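Local coordinates for protein Alpha/beta hydrolase (Pseudomonas aeruginosa PAO1, PDB 4R1D) that binds calcium and probably acts as a lipase of the alpha/beta-hydrolase type, the Tle4 effector of the H2 type VI secretion system, probably neutralised by its partner Tli4, at residues L105-V113 and A207-N215. Sequence-based numbering, arbitrary orientation.
Sequences LLKAEQVEV and AGYNWLQSN
The N210 side-chain amide works in two directions: ND2 reaches across to the backbone oxygen of A108 (2.9 Å), while OD1 turns back on its own chain. There it accepts from L212 N (3.1 Å). With CG anti to the backbone N (chi1 172°), the side chain projects at the 105-113 segment; A108 O lies close to the amide plane, whereas L212 N sits above the plane of the OD1 carbonyl. A water donates to V111 O and accepts from N210 ND2 (3.1 Å), a second link between the segments. V111 CG2 packs against the same amide, 3.4 Å from OD1, the two side chains crossing at about a right angle. Beside it, L212 presses CB on A108 CB (3.8 Å) and inserts CD1 between V111 CG2 and L106, 3.6 Å from L106 C. Farther along, V113 CG2 rests on the backbone at Y209 CA (3.6 Å). L62 of strand 62-64 packs on V111, W211 and L212. The arrangement is an Asx turn overlapping a type I beta turn, N210 to Q213, in the loop from strand 201-206 of the parallel alpha/beta-hydrolase sheet to helix 215-238, packed against strand 111-113, an outer strand of the small antiparallel sheet.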
ATOM      1  N   LEU A 105       8.421   6.268   4.067  1.00 16.22           N
ATOM      2  CA  LEU A 105       7.151   6.121   4.768  1.00 14.50           C
ATOM      3  C   LEU A 105       6.229   5.061   4.154  1.00 19.89           C
ATOM      4  O   LEU A 105       5.386   4.503   4.846  1.00 17.73           O
ATOM      5  CB  LEU A 105       6.435   7.462   4.831  1.00 15.14           C
ATOM      6  CG  LEU A 105       7.216   8.530   5.611  1.00 15.00           C
ATOM      7  CD1 LEU A 105       6.604   9.900   5.417  1.00 18.01           C
ATOM      8  CD2 LEU A 105       7.277   8.157   7.102  1.00 21.59           C
ATOM      9  N   LEU A 106       6.379   4.791   2.864  1.00 15.16           N
ATOM     10  CA  LEU A 106       5.563   3.754   2.222  1.00 15.08           C
ATOM     11  C   LEU A 106       6.395   2.484   2.097  1.00 18.03           C
ATOM     12  O   LEU A 106       6.663   1.984   0.999  1.00 20.72           O
ATOM     13  CB  LEU A 106       5.008   4.235   0.873  1.00 15.73           C
ATOM     14  CG  LEU A 106       4.021   5.413   0.974  1.00 16.40           C
ATOM     15  CD1 LEU A 106       3.643   5.960  -0.402  1.00 20.07           C
ATOM     16  CD2 LEU A 106       2.759   5.040   1.776  1.00 18.18           C
ATOM     17  N   LYS A 107       6.810   1.989   3.256  1.00 16.71           N
ATOM     18  CA  LYS A 107       7.660   0.828   3.387  1.00 18.95           C
ATOM     19  C   LYS A 107       6.803  -0.206   4.098  1.00 20.99           C
ATOM     20  O   LYS A 107       6.300   0.042   5.204  1.00 15.31           O
ATOM     21  CB  LYS A 107       8.889   1.179   4.233  1.00 22.74           C
ATOM     22  CG  LYS A 107      10.186   0.559   3.761  1.00 27.35           C
ATOM     23  CD  LYS A 107      11.383   1.295   4.352  1.00 20.82           C
ATOM     24  CE  LYS A 107      12.700   0.660   3.920  1.00 35.59           C
ATOM     25  NZ  LYS A 107      13.892   1.452   4.345  1.00 25.82           N
ATOM     26  N   ALA A 108       6.610  -1.348   3.444  1.00 19.28           N
ATOM     27  CA  ALA A 108       5.673  -2.362   3.903  1.00 15.45           C
ATOM     28  C   ALA A 108       5.801  -2.706   5.386  1.00 16.44           C
ATOM     29  O   ALA A 108       4.797  -2.758   6.102  1.00 15.11           O
ATOM     30  CB  ALA A 108       5.796  -3.621   3.051  1.00 13.02           C
ATOM     31  N   GLU A 109       7.028  -2.932   5.842  1.00 15.72           N
ATOM     32  CA  GLU A 109       7.273  -3.408   7.207  1.00 15.98           C
ATOM     33  C   GLU A 109       7.067  -2.329   8.255  1.00 15.09           C
ATOM     34  O   GLU A 109       7.113  -2.607   9.456  1.00 15.44           O
ATOM     35  CB  GLU A 109       8.715  -3.933   7.333  1.00 20.33           C
ATOM     36  CG  GLU A 109       8.994  -5.201   6.546  1.00 31.74           C
ATOM     37  CD  GLU A 109       8.480  -6.449   7.245  1.00 42.19           C
ATOM     38  OE1 GLU A 109       8.198  -6.383   8.465  1.00 43.54           O
ATOM     39  OE2 GLU A 109       8.356  -7.497   6.570  1.00 46.81           O
ATOM     40  N   GLN A 110       6.856  -1.099   7.800  1.00 16.74           N
ATOM     41  CA  GLN A 110       6.816   0.053   8.687  1.00 13.49           C
ATOM     42  C   GLN A 110       5.472   0.779   8.668  1.00 16.02           C
ATOM     43  O   GLN A 110       5.348   1.873   9.219  1.00 16.75           O
ATOM     44  CB  GLN A 110       7.962   1.011   8.359  1.00 16.74           C
ATOM     45  CG  GLN A 110       9.331   0.352   8.600  1.00 16.08           C
ATOM     46  CD  GLN A 110      10.503   1.213   8.182  1.00 14.51           C
ATOM     47  OE1 GLN A 110      10.349   2.389   7.870  1.00 16.08           O
ATOM     48  NE2 GLN A 110      11.687   0.612   8.143  1.00 16.65           N
ATOM     49  N   VAL A 111       4.467   0.158   8.046  1.00 15.27           N
ATOM     50  CA  VAL A 111       3.122   0.714   8.028  1.00 11.26           C
ATOM     51  C   VAL A 111       2.107  -0.291   8.558  1.00 12.70           C
ATOM     52  O   VAL A 111       2.397  -1.468   8.660  1.00 18.45           O
ATOM     53  CB  VAL A 111       2.676   1.139   6.594  1.00 13.52           C
ATOM     54  CG1 VAL A 111       3.597   2.231   6.030  1.00 16.01           C
ATOM     55  CG2 VAL A 111       2.581  -0.081   5.651  1.00 14.39           C
ATOM     56  N   GLU A 112       0.909   0.190   8.887  1.00 14.77           N
ATOM     57  CA  GLU A 112      -0.197  -0.690   9.281  1.00 16.84           C
ATOM     58  C   GLU A 112      -1.537  -0.086   8.870  1.00 13.10           C
ATOM     59  O   GLU A 112      -1.648   1.118   8.639  1.00 13.34           O
ATOM     60  CB  GLU A 112      -0.192  -0.943  10.794  1.00 15.58           C
ATOM     61  CG  GLU A 112      -0.411   0.317  11.611  1.00 16.55           C
ATOM     62  CD  GLU A 112      -0.399   0.084  13.123  1.00 17.46           C
ATOM     63  OE1 GLU A 112       0.002  -1.008  13.570  1.00 20.69           O
ATOM     64  OE2 GLU A 112      -0.788   1.017  13.854  1.00 19.12           O
ATOM     65  N   VAL A 113      -2.549  -0.930   8.740  1.00 13.34           N
ATOM     66  CA  VAL A 113      -3.893  -0.450   8.443  1.00 17.36           C
ATOM     67  C   VAL A 113      -4.339   0.640   9.414  1.00 16.73           C
ATOM     68  O   VAL A 113      -4.128   0.527  10.624  1.00 19.22           O
ATOM     69  CB  VAL A 113      -4.905  -1.592   8.496  1.00 17.15           C
ATOM     70  CG1 VAL A 113      -6.328  -1.054   8.340  1.00 15.19           C
ATOM     71  CG2 VAL A 113      -4.569  -2.620   7.422  1.00 17.53           C
ATOM     72  N   ALA A 207     -12.276  -5.835   5.436  1.00 15.61           N
ATOM     73  CA  ALA A 207     -10.944  -6.373   5.687  1.00 13.46           C
ATOM     74  C   ALA A 207      -9.863  -5.582   4.969  1.00 16.63           C
ATOM     75  O   ALA A 207      -9.172  -6.105   4.091  1.00 16.67           O
ATOM     76  CB  ALA A 207     -10.881  -7.842   5.287  1.00 17.14           C
ATOM     77  N   GLY A 208      -9.708  -4.316   5.340  1.00 15.89           N
ATOM     78  CA  GLY A 208      -8.606  -3.529   4.803  1.00 15.11           C
ATOM     79  C   GLY A 208      -7.288  -4.228   5.117  1.00 14.03           C
ATOM     80  O   GLY A 208      -7.183  -4.967   6.108  1.00 16.67           O
ATOM     81  N   TYR A 209      -6.272  -3.997   4.288  1.00 12.56           N
ATOM     82  CA  TYR A 209      -5.002  -4.687   4.465  1.00 11.87           C
ATOM     83  C   TYR A 209      -3.824  -3.849   3.977  1.00 13.96           C
ATOM     84  O   TYR A 209      -3.982  -2.907   3.205  1.00 13.61           O
ATOM     85  CB  TYR A 209      -5.024  -6.054   3.777  1.00 14.25           C
ATOM     86  CG  TYR A 209      -5.180  -5.959   2.270  1.00 14.66           C
ATOM     87  CD1 TYR A 209      -6.433  -5.984   1.681  1.00 12.75           C
ATOM     88  CD2 TYR A 209      -4.072  -5.868   1.449  1.00 13.41           C
ATOM     89  CE1 TYR A 209      -6.576  -5.889   0.313  1.00 11.05           C
ATOM     90  CE2 TYR A 209      -4.204  -5.777   0.066  1.00 14.41           C
ATOM     91  CZ  TYR A 209      -5.456  -5.790  -0.489  1.00 14.69           C
ATOM     92  OH  TYR A 209      -5.587  -5.702  -1.863  1.00 13.83           O
ATOM     93  N   ASN A 210      -2.643  -4.200   4.458  1.00 14.49           N
ATOM     94  CA  ASN A 210      -1.429  -3.496   4.109  1.00 15.89           C
ATOM     95  C   ASN A 210      -1.023  -3.909   2.702  1.00 11.73           C
ATOM     96  O   ASN A 210      -0.376  -4.931   2.519  1.00 13.80           O
ATOM     97  CB  ASN A 210      -0.345  -3.832   5.134  1.00 16.31           C
ATOM     98  CG  ASN A 210       1.020  -3.291   4.752  1.00 18.92           C
ATOM     99  OD1 ASN A 210       1.173  -2.569   3.760  1.00 15.98           O
ATOM    100  ND2 ASN A 210       2.027  -3.619   5.570  1.00 15.88           N
ATOM    101  N   TRP A 211      -1.437  -3.115   1.720  1.00 13.34           N
ATOM    102  CA  TRP A 211      -1.240  -3.452   0.305  1.00 13.10           C
ATOM    103  C   TRP A 211       0.222  -3.355  -0.153  1.00 15.62           C
ATOM    104  O   TRP A 211       0.568  -3.824  -1.234  1.00 13.36           O
ATOM    105  CB  TRP A 211      -2.171  -2.605  -0.583  1.00 15.57           C
ATOM    106  CG  TRP A 211      -2.080  -1.136  -0.303  1.00 13.22           C
ATOM    107  CD1 TRP A 211      -2.883  -0.399   0.537  1.00 15.71           C
ATOM    108  CD2 TRP A 211      -1.115  -0.228  -0.837  1.00 12.19           C
ATOM    109  NE1 TRP A 211      -2.475   0.912   0.542  1.00 16.41           N
ATOM    110  CE2 TRP A 211      -1.394   1.044  -0.295  1.00 15.91           C
ATOM    111  CE3 TRP A 211      -0.052  -0.362  -1.740  1.00 14.16           C
ATOM    112  CZ2 TRP A 211      -0.637   2.175  -0.610  1.00 16.58           C
ATOM    113  CZ3 TRP A 211       0.703   0.771  -2.054  1.00 16.84           C
ATOM    114  CH2 TRP A 211       0.405   2.020  -1.488  1.00 15.28           C
ATOM    115  N   LEU A 212       1.088  -2.762   0.665  1.00 12.98           N
ATOM    116  CA  LEU A 212       2.513  -2.713   0.323  1.00 13.27           C
ATOM    117  C   LEU A 212       3.208  -4.057   0.520  1.00 14.98           C
ATOM    118  O   LEU A 212       4.184  -4.385  -0.168  1.00 14.05           O
ATOM    119  CB  LEU A 212       3.219  -1.645   1.158  1.00 12.38           C
ATOM    120  CG  LEU A 212       2.875  -0.216   0.740  1.00 13.71           C
ATOM    121  CD1 LEU A 212       3.249   0.747   1.850  1.00 15.31           C
ATOM    122  CD2 LEU A 212       3.642   0.119  -0.555  1.00 16.48           C
ATOM    123  N   GLN A 213       2.725  -4.838   1.478  1.00 14.09           N
ATOM    124  CA  GLN A 213       3.363  -6.108   1.759  1.00 11.68           C
ATOM    125  C   GLN A 213       2.857  -7.144   0.770  1.00 14.77           C
ATOM    126  O   GLN A 213       1.885  -6.898   0.052  1.00 14.72           O
ATOM    127  CB  GLN A 213       3.039  -6.558   3.182  1.00 17.62           C
ATOM    128  CG  GLN A 213       1.643  -7.149   3.310  1.00 11.53           C
ATOM    129  CD  GLN A 213       1.255  -7.394   4.751  1.00 18.58           C
ATOM    130  OE1 GLN A 213       2.103  -7.314   5.659  1.00 16.19           O
ATOM    131  NE2 GLN A 213      -0.026  -7.683   4.979  1.00 15.50           N
ATOM    132  N   SER A 214       3.510  -8.307   0.738  1.00 16.49           N
ATOM    133  CA  SER A 214       3.049  -9.391  -0.125  1.00 18.56           C
ATOM    134  C   SER A 214       1.605  -9.747   0.163  1.00 17.76           C
ATOM    135  O   SER A 214       1.187  -9.820   1.313  1.00 15.87           O
ATOM    136  CB  SER A 214       3.896 -10.658   0.050  1.00 15.78           C
ATOM    137  OG  SER A 214       3.456 -11.656  -0.855  1.00 18.05           O
ATOM    138  N   ASN A 215       0.843  -9.990  -0.893  1.00 17.05           N
ATOM    139  CA  ASN A 215      -0.508 -10.478  -0.725  1.00 11.96           C
ATOM    140  C   ASN A 215      -0.549 -11.821  -0.014  1.00 16.60           C
ATOM    141  O   ASN A 215      -1.555 -12.183   0.591  1.00 15.83           O
ATOM    142  CB  ASN A 215      -1.214 -10.498  -2.083  1.00 14.48           C
ATOM    143  CG  ASN A 215      -1.341  -9.112  -2.653  1.00 19.88           C
ATOM    144  OD1 ASN A 215      -0.674  -8.752  -3.633  1.00 24.82           O
ATOM    145  ND2 ASN A 215      -2.156  -8.292  -2.007  1.00 11.83           N
TER
HETATM  146  O   HOH W   1       1.196  -4.418   8.497  1.00 26.51           O